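Local coordinates for Alpha/beta hydrolase fold protein (Nakamurella multipartita, PDB 4Y7D) that probably acts as a hydrolase of the alpha/beta hydrolase fold, its precise substrate and reaction not being established, at residues R125-V130 with D236-P241; P241-S246 with G267-H272. One frame throughout, in Å; residues are numbered along the deposited sequence.

Contact 1. Residues R125-V130 with D236-P241; sequences RALVSV and DRITAP
Leu-127 N donates to Pro-241 O across 2.9 Å, with 160° at the hydrogen. The same oxygen receives a longer CA-H...O contact from Ala-126 CA at 3.3 Å, and the methyl of Ala-126 is small enough to sit beside it. The ring of Pro-241 lies against the backbone of the residue before Ala-126, its CD 3.4 Å from Arg-125 O; in proline the ring carbon CD occupies the place of an N-H, and here that CH2 faces the carbonyl. Ala-240 turns its CB toward the strand and reaches Ala-126 CA at 4.2 Å, a small methyl contact that fits the close approach of the two backbones. Farther along, the CG of Leu-127 stands anti to its backbone N (chi1 178°), and its CD2 meets CD1 of Ile-238 at 4.4 Å, a loose apolar touch. Tyr-114 of helix 110-119 packs on both of these branched residues, while Leu-297 of helix 288-299 touches Ala-126 and Pro-241. The connection approaches the strand at a steep angle, 98° between the touching parts, then turns into strand 242-247. This is the entry of a new parallel strand beside its neighbour in the central sheet of an alpha/beta hydrolase.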
ATOM      1  N   ARG A 125       2.829 -13.928   9.954  1.00 21.13           N
ATOM      2  CA  ARG A 125       4.167 -14.113  10.517  0.70 22.59           C
ATOM      3  C   ARG A 125       4.798 -12.827  11.048  1.00 21.06           C
ATOM      4  O   ARG A 125       5.553 -12.835  12.051  1.00 20.76           O
ATOM      5  CB  ARG A 125       5.105 -14.702   9.455  0.70 25.62           C
ATOM      6  CG  ARG A 125       4.747 -16.101   8.969  0.70 30.14           C
ATOM      7  CD  ARG A 125       5.965 -17.039   8.899  0.70 34.56           C
ATOM      8  NE  ARG A 125       5.596 -18.407   8.497  0.70 40.08           N
ATOM      9  CZ  ARG A 125       4.982 -19.313   9.280  0.70 43.13           C
ATOM     10  NH1 ARG A 125       4.687 -20.530   8.799  0.70 44.48           N
ATOM     11  NH2 ARG A 125       4.621 -19.016  10.529  0.70 43.75           N
ATOM     12  N   ALA A 126       4.522 -11.728  10.357  1.00 19.99           N
ATOM     13  CA  ALA A 126       5.098 -10.409  10.617  1.00 18.98           C
ATOM     14  C   ALA A 126       4.314  -9.393   9.803  1.00 18.53           C
ATOM     15  O   ALA A 126       3.730  -9.718   8.758  1.00 18.30           O
ATOM     16  CB  ALA A 126       6.554 -10.388  10.232  1.00 19.56           C
ATOM     17  N   LEU A 127       4.305  -8.150  10.262  1.00 18.30           N
ATOM     18  CA  LEU A 127       3.564  -7.081   9.635  1.00 17.98           C
ATOM     19  C   LEU A 127       4.480  -5.867   9.420  1.00 18.13           C
ATOM     20  O   LEU A 127       5.054  -5.368  10.357  1.00 18.88           O
ATOM     21  CB  LEU A 127       2.357  -6.700  10.519  1.00 18.14           C
ATOM     22  CG  LEU A 127       1.447  -5.532  10.056  1.00 18.77           C
ATOM     23  CD1 LEU A 127       0.862  -5.787   8.668  1.00 18.60           C
ATOM     24  CD2 LEU A 127       0.400  -5.392  11.130  1.00 18.94           C
ATOM     25  N   VAL A 128       4.548  -5.385   8.187  1.00 17.18           N
ATOM     26  CA  VAL A 128       5.140  -4.097   7.876  1.00 18.28           C
ATOM     27  C   VAL A 128       4.043  -3.188   7.354  1.00 18.48           C
ATOM     28  O   VAL A 128       3.421  -3.481   6.314  1.00 17.16           O
ATOM     29  CB  VAL A 128       6.257  -4.231   6.857  1.00 18.96           C
ATOM     30  CG1 VAL A 128       6.849  -2.872   6.489  1.00 19.77           C
ATOM     31  CG2 VAL A 128       7.347  -5.139   7.433  1.00 19.60           C
ATOM     32  N   SER A 129       3.818  -2.111   8.094  1.00 18.21           N
ATOM     33  CA  SER A 129       2.692  -1.229   7.848  1.00 18.70           C
ATOM     34  C   SER A 129       3.201   0.175   7.562  1.00 18.76           C
ATOM     35  O   SER A 129       3.664   0.907   8.458  1.00 18.18           O
ATOM     36  CB  SER A 129       1.769  -1.262   9.012  1.00 20.39           C
ATOM     37  OG  SER A 129       0.679  -0.431   8.784  1.00 23.22           O
ATOM     38  N   VAL A 130       3.085   0.567   6.300  1.00 17.60           N
ATOM     39  CA  VAL A 130       3.684   1.824   5.808  1.00 17.69           C
ATOM     40  C   VAL A 130       2.565   2.854   5.691  1.00 17.36           C
ATOM     41  O   VAL A 130       1.609   2.637   4.939  1.00 17.36           O
ATOM     42  CB  VAL A 130       4.327   1.590   4.450  1.00 17.93           C
ATOM     43  CG1 VAL A 130       5.051   2.839   3.941  1.00 18.51           C
ATOM     44  CG2 VAL A 130       5.321   0.419   4.570  1.00 19.04           C
ATOM     45  N   ASP A 236      -4.869  -3.491  19.046  1.00 21.11           N
ATOM     46  CA  ASP A 236      -4.288  -3.979  20.296  0.60 23.71           C
ATOM     47  C   ASP A 236      -4.308  -5.493  20.394  1.00 23.72           C
ATOM     48  O   ASP A 236      -3.604  -6.062  21.215  1.00 25.32           O
ATOM     49  CB  ASP A 236      -5.017  -3.356  21.485  0.60 24.79           C
ATOM     50  CG  ASP A 236      -6.518  -3.577  21.432  0.60 25.21           C
ATOM     51  OD1 ASP A 236      -7.210  -2.977  20.594  0.60 25.41           O
ATOM     52  OD2 ASP A 236      -7.012  -4.382  22.235  0.60 26.12           O
ATOM     53  N   ARG A 237      -5.101  -6.148  19.547  1.00 23.17           N
ATOM     54  CA  ARG A 237      -5.138  -7.616  19.494  0.60 24.01           C
ATOM     55  C   ARG A 237      -3.922  -8.213  18.756  1.00 24.52           C
ATOM     56  O   ARG A 237      -3.655  -9.425  18.843  1.00 24.37           O
ATOM     57  CB  ARG A 237      -6.413  -8.098  18.784  0.60 25.29           C
ATOM     58  CG  ARG A 237      -7.709  -7.779  19.525  0.60 26.19           C
ATOM     59  CD  ARG A 237      -8.926  -8.135  18.684  0.60 27.93           C
ATOM     60  NE  ARG A 237      -9.062  -9.584  18.445  0.60 29.37           N
ATOM     61  CZ  ARG A 237     -10.003 -10.168  17.684  0.60 30.86           C
ATOM     62  NH1 ARG A 237     -10.936  -9.465  17.056  0.60 31.75           N
ATOM     63  NH2 ARG A 237     -10.007 -11.485  17.542  0.60 31.54           N
ATOM     64  N   ILE A 238      -3.206  -7.390  18.015  1.00 21.91           N
ATOM     65  CA  ILE A 238      -2.120  -7.883  17.138  1.00 22.44           C
ATOM     66  C   ILE A 238      -0.911  -8.317  17.930  1.00 23.72           C
ATOM     67  O   ILE A 238      -0.414  -7.550  18.770  1.00 24.39           O
ATOM     68  CB  ILE A 238      -1.756  -6.816  16.070  1.00 21.22           C
ATOM     69  CG1 ILE A 238      -2.953  -6.548  15.170  1.00 21.45           C
ATOM     70  CG2 ILE A 238      -0.504  -7.187  15.277  1.00 20.67           C
ATOM     71  CD1 ILE A 238      -2.707  -5.391  14.205  1.00 20.40           C
ATOM     72  N   THR A 239      -0.452  -9.555  17.680  1.00 23.00           N
ATOM     73  CA  THR A 239       0.738 -10.100  18.324  1.00 24.21           C
ATOM     74  C   THR A 239       1.892 -10.347  17.393  1.00 23.27           C
ATOM     75  O   THR A 239       2.956 -10.783  17.855  1.00 24.13           O
ATOM     76  CB  THR A 239       0.416 -11.424  19.094  1.00 26.19           C
ATOM     77  OG1 THR A 239      -0.239 -12.362  18.213  1.00 26.11           O
ATOM     78  CG2 THR A 239      -0.437 -11.064  20.370  1.00 27.64           C
ATOM     79  N   ALA A 240       1.706 -10.077  16.099  1.00 21.14           N
ATOM     80  CA  ALA A 240       2.802 -10.227  15.141  1.00 20.86           C
ATOM     81  C   ALA A 240       3.871  -9.205  15.408  1.00 19.84           C
ATOM     82  O   ALA A 240       3.548  -8.081  15.751  1.00 18.85           O
ATOM     83  CB  ALA A 240       2.299 -10.026  13.715  1.00 20.53           C
ATOM     84  N   PRO A 241       5.142  -9.570  15.151  1.00 20.41           N
ATOM     85  CA  PRO A 241       6.237  -8.615  15.092  1.00 20.70           C
ATOM     86  C   PRO A 241       5.934  -7.625  14.004  1.00 19.87           C
ATOM     87  O   PRO A 241       5.488  -8.028  12.900  1.00 20.02           O
ATOM     88  CB  PRO A 241       7.435  -9.492  14.689  1.00 21.19           C
ATOM     89  CG  PRO A 241       7.084 -10.846  15.078  1.00 23.00           C
ATOM     90  CD  PRO A 241       5.604 -10.943  14.878  1.00 21.06           C
TER

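Contact 2. Residues P241-S246 with G267-H272; sequences PTLVVS and GSELVH
A beta-alpha-beta unit supplies this contact: strand 242-247, helix 255-264 and strand 269-273, the last at the edge of the alpha/beta hydrolase sheet. The two strands run parallel, 4.8 Å apart at closest approach and 21° from exact alignment. Four backbone bonds zip them together, Glu-269 N to Thr-242 O, Val-244 N to Glu-269 O, Val-271 N to Val-244 O and Ser-246 N to Val-271 O; the Val-244 bond, 2.8 Å from its N to Glu-269 O, is nearly straight. Beta-branched valines suit these extended backbones. On the face of Leu-243 and Val-271, Leu-243 CD1 slants across to Val-271 CG2 at 3.6 Å, with CG anti to the leucine N (chi1 166°) extending the branch along the strand. Helix 288-299 packs on this face, and in the conformer described Glu-269 OE1 forms a salt bridge with its Arg-293 NE. On the other face, next to helix 255-264, Val-244 CG1 packs on Leu-270 CD1 at 3.8 Å. A water spans the early end, accepting from Thr-242 N and donating to Gly-267 O. At the far end a second water lies 2.7 Å from Ser-246 OG and, in the plane of the imidazole at its edge, 2.8 Å from His-272 ND1.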
ATOM      1  N   PRO A 241       5.142  -9.570  15.151  1.00 20.41           N
ATOM      2  CA  PRO A 241       6.237  -8.615  15.092  1.00 20.70           C
ATOM      3  C   PRO A 241       5.934  -7.625  14.004  1.00 19.87           C
ATOM      4  O   PRO A 241       5.488  -8.028  12.900  1.00 20.02           O
ATOM      5  CB  PRO A 241       7.435  -9.492  14.689  1.00 21.19           C
ATOM      6  CG  PRO A 241       7.084 -10.846  15.078  1.00 23.00           C
ATOM      7  CD  PRO A 241       5.604 -10.943  14.878  1.00 21.06           C
ATOM      8  N   THR A 242       6.028  -6.327  14.327  1.00 19.58           N
ATOM      9  CA  THR A 242       5.412  -5.263  13.514  1.00 18.94           C
ATOM     10  C   THR A 242       6.333  -4.090  13.404  1.00 19.41           C
ATOM     11  O   THR A 242       6.894  -3.640  14.427  1.00 20.17           O
ATOM     12  CB  THR A 242       4.030  -4.817  14.066  1.00 19.91           C
ATOM     13  OG1 THR A 242       3.067  -5.877  13.977  1.00 19.74           O
ATOM     14  CG2 THR A 242       3.466  -3.647  13.262  1.00 18.45           C
ATOM     15  N   LEU A 243       6.528  -3.623  12.162  1.00 17.57           N
ATOM     16  CA  LEU A 243       7.294  -2.441  11.851  1.00 18.48           C
ATOM     17  C   LEU A 243       6.306  -1.471  11.244  1.00 18.38           C
ATOM     18  O   LEU A 243       5.675  -1.797  10.259  1.00 18.46           O
ATOM     19  CB  LEU A 243       8.428  -2.765  10.881  1.00 19.02           C
ATOM     20  CG  LEU A 243       9.149  -1.633  10.187  1.00 20.02           C
ATOM     21  CD1 LEU A 243       9.832  -0.732  11.201  1.00 21.77           C
ATOM     22  CD2 LEU A 243      10.159  -2.210   9.177  1.00 21.00           C
ATOM     23  N   VAL A 244       6.215  -0.280  11.828  1.00 17.56           N
ATOM     24  CA  VAL A 244       5.346   0.808  11.371  1.00 17.26           C
ATOM     25  C   VAL A 244       6.270   1.928  10.847  1.00 18.59           C
ATOM     26  O   VAL A 244       7.198   2.311  11.552  1.00 18.91           O
ATOM     27  CB  VAL A 244       4.522   1.330  12.526  1.00 17.44           C
ATOM     28  CG1 VAL A 244       3.526   2.363  12.027  1.00 17.32           C
ATOM     29  CG2 VAL A 244       3.781   0.186  13.230  1.00 18.59           C
ATOM     30  N   VAL A 245       6.032   2.397   9.633  1.00 17.88           N
ATOM     31  CA  VAL A 245       6.910   3.369   8.954  1.00 18.95           C
ATOM     32  C   VAL A 245       6.112   4.600   8.567  1.00 19.90           C
ATOM     33  O   VAL A 245       5.101   4.476   7.852  1.00 18.05           O
ATOM     34  CB  VAL A 245       7.568   2.781   7.700  1.00 19.27           C
ATOM     35  CG1 VAL A 245       8.530   3.780   7.063  1.00 20.26           C
ATOM     36  CG2 VAL A 245       8.268   1.473   8.010  1.00 20.51           C
ATOM     37  N   SER A 246       6.604   5.777   8.997  1.00 19.47           N
ATOM     38  CA  SER A 246       5.962   7.045   8.703  1.00 19.58           C
ATOM     39  C   SER A 246       6.959   8.111   8.238  1.00 19.29           C
ATOM     40  O   SER A 246       7.968   8.359   8.838  1.00 18.56           O
ATOM     41  CB  SER A 246       5.201   7.566   9.933  1.00 20.97           C
ATOM     42  OG  SER A 246       4.650   8.855   9.704  1.00 21.55           O
ATOM     43  N   GLY A 267       5.046  -4.284  21.415  1.00 21.15           N
ATOM     44  CA  GLY A 267       6.335  -4.763  20.856  1.00 22.07           C
ATOM     45  C   GLY A 267       6.653  -4.217  19.478  1.00 21.11           C
ATOM     46  O   GLY A 267       7.681  -4.537  18.903  1.00 21.57           O
ATOM     47  N   SER A 268       5.763  -3.396  18.899  1.00 20.90           N
ATOM     48  CA  SER A 268       6.007  -2.800  17.576  1.00 19.80           C
ATOM     49  C   SER A 268       7.112  -1.792  17.612  1.00 20.69           C
ATOM     50  O   SER A 268       7.466  -1.247  18.670  1.00 20.72           O
ATOM     51  CB  SER A 268       4.703  -2.185  16.978  1.00 19.55           C
ATOM     52  OG  SER A 268       4.360  -1.032  17.683  1.00 21.49           O
ATOM     53  N   GLU A 269       7.714  -1.596  16.456  1.00 20.70           N
ATOM     54  CA  GLU A 269       8.746  -0.604  16.225  0.60 21.75           C
ATOM     55  C   GLU A 269       8.199   0.465  15.277  1.00 20.53           C
ATOM     56  O   GLU A 269       7.583   0.117  14.259  1.00 20.96           O
ATOM     57  CB  GLU A 269       9.942  -1.233  15.535  0.60 23.46           C
ATOM     58  CG  GLU A 269      10.566  -2.386  16.266  0.60 26.46           C
ATOM     59  CD  GLU A 269      11.760  -2.922  15.499  0.60 29.80           C
ATOM     60  OE1 GLU A 269      11.820  -2.859  14.228  0.60 35.51           O
ATOM     61  OE2 GLU A 269      12.657  -3.403  16.178  0.60 36.25           O
ATOM     62  N   LEU A 270       8.433   1.725  15.599  1.00 19.31           N
ATOM     63  CA  LEU A 270       8.038   2.848  14.759  1.00 19.73           C
ATOM     64  C   LEU A 270       9.289   3.511  14.201  1.00 18.85           C
ATOM     65  O   LEU A 270      10.200   3.865  14.951  1.00 18.12           O
ATOM     66  CB  LEU A 270       7.258   3.868  15.601  1.00 20.58           C
ATOM     67  CG  LEU A 270       6.745   5.120  14.903  1.00 20.50           C
ATOM     68  CD1 LEU A 270       5.855   4.846  13.693  1.00 19.83           C
ATOM     69  CD2 LEU A 270       6.000   5.907  15.977  1.00 22.66           C
ATOM     70  N   VAL A 271       9.334   3.671  12.880  1.00 18.97           N
ATOM     71  CA  VAL A 271      10.430   4.339  12.199  1.00 19.18           C
ATOM     72  C   VAL A 271       9.898   5.586  11.473  1.00 19.34           C
ATOM     73  O   VAL A 271       9.016   5.498  10.593  1.00 20.40           O
ATOM     74  CB  VAL A 271      11.111   3.363  11.200  1.00 20.03           C
ATOM     75  CG1 VAL A 271      12.078   4.078  10.304  1.00 20.39           C
ATOM     76  CG2 VAL A 271      11.782   2.232  11.956  1.00 21.75           C
ATOM     77  N   HIS A 272      10.450   6.736  11.830  1.00 19.42           N
ATOM     78  CA  HIS A 272      10.171   7.997  11.185  1.00 20.13           C
ATOM     79  C   HIS A 272      11.231   8.310  10.113  1.00 20.36           C
ATOM     80  O   HIS A 272      12.432   8.133  10.337  1.00 20.79           O
ATOM     81  CB  HIS A 272      10.204   9.132  12.217  1.00 20.06           C
ATOM     82  CG  HIS A 272       9.250   8.957  13.336  1.00 20.85           C
ATOM     83  ND1 HIS A 272       7.889   9.201  13.216  1.00 21.91           N
ATOM     84  CD2 HIS A 272       9.448   8.555  14.614  1.00 22.04           C
ATOM     85  CE1 HIS A 272       7.308   8.964  14.372  1.00 21.72           C
ATOM     86  NE2 HIS A 272       8.230   8.559  15.231  1.00 22.78           N
TER
HETATM   87  O   HOH W   1       8.033  -6.009  16.529  1.00 28.26           O
HETATM   88  O   HOH W   2       6.237  10.395  11.314  1.00 24.41           O

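Past the earlier strands, the chain from the N terminus reaches strand 124-130, then makes a long, largely helical excursion before returning at 236-241, where contact 1 closes a loop of more than a hundred residues. Contact 2 follows in series and is far more local: it closes the crossover through helix 255-264 that brings 267-272 beside 241-246. The loops neither nest nor cross, and Pro-241 belongs to both contacts, ending the first and starting the second. Between them, Leu-127 O and Ser-129 N probably bond to Leu-243 N and O respectively, making strand 242-247 the middle one of the three neighbouring parallel strands that these contacts involve and joining the edge strand to the sheet interior.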